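Local coordinates for UPF0255 protein frsA (Vibrio vulnificus, PDB 4I4C), which probably hydrolyses carboxylic esters, as a member of the FrsA family in the alpha/beta-hydrolase clan, at residues F46-N51 and Q85-V90. Sequence-based numbering, arbitrary orientation.
Sequences FSWYRN and QWLDTV
Ser47 O accepts the backbone N-H of Leu87 at 2.9 Å between two irregular segments whose CA atoms come nearest at Trp48 and Trp86, 4.3 Å apart. Asp88 grips the 46-51 segment with both carboxylate oxygens. Its OD1 takes the N-H of Tyr49 on the syn lone pair (2.7 Å). Asp88 OD2 accepts from Arg50 N at 2.9 Å. A short acid suits this place because it can bridge two successive amides, and chi1 of 52° turns the carboxylate toward them. Arg50 NH1 adds a salt bridge to Asp88 OD2 at 3.0 Å, reaching the anti side while lying 33° out of the carboxylate plane. Although both residues are buried, these donors would be expected to keep Asp88 ionised; Arg50 NE is held separately by Tyr137 O. Residues 86-89 form a type I beta turn, held by Thr89 N and OG1 on Trp86 O, which presents Leu87 N and the Asp88 carboxylate to 46-51. The contact joins the loop between helices 31-44 and 54-60 to the one preceding helix 98-114. The flat indole of Trp48 offers a face to Leu87 CB, a CH-pi contact, while Trp86 lays its face against the Tyr49 backbone, with CA displaced toward the rim. The extended Gln85 side chain is long enough for NE2 to reach Phe46 O at 2.9 Å, with Phe46 O close to the plane of the Gln85 amide.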
# COMPACT_ATOMS: atom_id res chain seq x y z
N PHE A 46 -1.56 -23.57 -1.70
CA PHE A 46 -1.84 -22.60 -0.63
C PHE A 46 -3.23 -22.77 -0.01
O PHE A 46 -4.18 -23.16 -0.70
CB PHE A 46 -1.68 -21.17 -1.15
CG PHE A 46 -0.26 -20.81 -1.51
CD1 PHE A 46 0.80 -21.58 -1.05
CD2 PHE A 46 0.01 -19.71 -2.31
CE1 PHE A 46 2.12 -21.25 -1.38
CE2 PHE A 46 1.32 -19.37 -2.63
CZ PHE A 46 2.37 -20.15 -2.18
N SER A 47 -3.32 -22.49 1.29
CA SER A 47 -4.55 -22.66 2.09
C SER A 47 -5.41 -21.40 2.10
O SER A 47 -6.46 -21.36 2.74
CB SER A 47 -4.19 -22.98 3.56
OG SER A 47 -3.71 -24.31 3.69
N TRP A 48 -4.93 -20.35 1.43
CA TRP A 48 -5.60 -19.07 1.45
C TRP A 48 -5.59 -18.54 0.03
O TRP A 48 -4.63 -18.76 -0.70
CB TRP A 48 -4.85 -18.09 2.36
CG TRP A 48 -4.78 -18.50 3.79
CD1 TRP A 48 -3.77 -19.18 4.40
CD2 TRP A 48 -5.76 -18.25 4.81
NE1 TRP A 48 -4.06 -19.38 5.72
CE2 TRP A 48 -5.28 -18.81 6.00
CE3 TRP A 48 -7.00 -17.59 4.83
CZ2 TRP A 48 -5.98 -18.75 7.20
CZ3 TRP A 48 -7.70 -17.52 6.03
CH2 TRP A 48 -7.19 -18.10 7.20
N TYR A 49 -6.67 -17.86 -0.36
CA TYR A 49 -6.71 -17.14 -1.64
C TYR A 49 -5.84 -15.90 -1.52
O TYR A 49 -4.86 -15.72 -2.27
CB TYR A 49 -8.15 -16.76 -1.99
CG TYR A 49 -8.25 -15.56 -2.92
CD1 TYR A 49 -7.88 -15.65 -4.25
CD2 TYR A 49 -8.72 -14.33 -2.44
CE1 TYR A 49 -7.96 -14.52 -5.10
CE2 TYR A 49 -8.82 -13.23 -3.26
CZ TYR A 49 -8.44 -13.32 -4.58
OH TYR A 49 -8.53 -12.20 -5.38
N ARG A 50 -6.18 -15.05 -0.55
CA ARG A 50 -5.37 -13.88 -0.25
C ARG A 50 -3.96 -14.25 0.19
O ARG A 50 -3.76 -15.27 0.82
CB ARG A 50 -6.04 -13.06 0.86
CG ARG A 50 -7.28 -12.35 0.38
CD ARG A 50 -8.11 -11.89 1.54
NE ARG A 50 -9.36 -11.25 1.10
CZ ARG A 50 -10.50 -11.89 0.87
NH1 ARG A 50 -10.57 -13.22 0.98
NH2 ARG A 50 -11.57 -11.21 0.49
N ASN A 51 -2.98 -13.42 -0.16
CA ASN A 51 -1.69 -13.51 0.50
C ASN A 51 -1.84 -12.89 1.88
O ASN A 51 -2.14 -11.71 2.01
CB ASN A 51 -0.59 -12.81 -0.31
CG ASN A 51 0.78 -12.95 0.34
OD1 ASN A 51 1.39 -11.95 0.72
ND2 ASN A 51 1.26 -14.18 0.49
N GLN A 85 -10.30 -25.31 -0.72
CA GLN A 85 -8.85 -25.24 -0.47
C GLN A 85 -8.48 -23.90 0.16
O GLN A 85 -7.55 -23.80 0.95
CB GLN A 85 -8.06 -25.44 -1.76
CG GLN A 85 -6.54 -25.52 -1.55
CD GLN A 85 -5.76 -25.65 -2.85
OE1 GLN A 85 -6.06 -26.51 -3.68
NE2 GLN A 85 -4.74 -24.80 -3.03
N TRP A 86 -9.22 -22.86 -0.23
CA TRP A 86 -8.94 -21.49 0.18
C TRP A 86 -9.85 -21.05 1.34
O TRP A 86 -11.00 -20.69 1.13
CB TRP A 86 -9.08 -20.55 -1.02
CG TRP A 86 -7.98 -20.71 -2.06
CD1 TRP A 86 -6.79 -21.36 -1.90
CD2 TRP A 86 -8.00 -20.24 -3.41
NE1 TRP A 86 -6.05 -21.29 -3.06
CE2 TRP A 86 -6.77 -20.62 -4.00
CE3 TRP A 86 -8.93 -19.52 -4.18
CZ2 TRP A 86 -6.45 -20.30 -5.32
CZ3 TRP A 86 -8.61 -19.22 -5.49
CH2 TRP A 86 -7.39 -19.61 -6.05
N LEU A 87 -9.30 -21.08 2.55
CA LEU A 87 -10.07 -20.85 3.77
C LEU A 87 -10.80 -19.51 3.84
O LEU A 87 -11.88 -19.41 4.43
CB LEU A 87 -9.17 -21.05 5.00
CG LEU A 87 -8.55 -22.44 5.06
CD1 LEU A 87 -7.58 -22.58 6.21
CD2 LEU A 87 -9.65 -23.50 5.14
N ASP A 88 -10.23 -18.48 3.23
CA ASP A 88 -10.82 -17.14 3.23
C ASP A 88 -11.91 -16.92 2.16
O ASP A 88 -12.31 -15.77 1.93
CB ASP A 88 -9.72 -16.09 3.07
CG ASP A 88 -8.83 -16.36 1.86
OD1 ASP A 88 -8.53 -17.55 1.62
OD2 ASP A 88 -8.46 -15.39 1.16
N THR A 89 -12.40 -17.97 1.52
CA THR A 89 -13.43 -17.73 0.49
C THR A 89 -14.87 -18.15 0.86
O THR A 89 -15.65 -18.49 -0.01
CB THR A 89 -13.06 -18.31 -0.90
OG1 THR A 89 -13.04 -19.74 -0.86
CG2 THR A 89 -11.68 -17.76 -1.39
N VAL A 90 -15.21 -18.10 2.15
CA VAL A 90 -16.61 -18.26 2.53
C VAL A 90 -17.45 -17.23 1.77
O VAL A 90 -17.13 -16.03 1.77
CB VAL A 90 -16.82 -18.10 4.07
CG1 VAL A 90 -18.29 -17.79 4.38
CG2 VAL A 90 -16.37 -19.34 4.79
O HOH W 1 -13.83 -13.29 0.22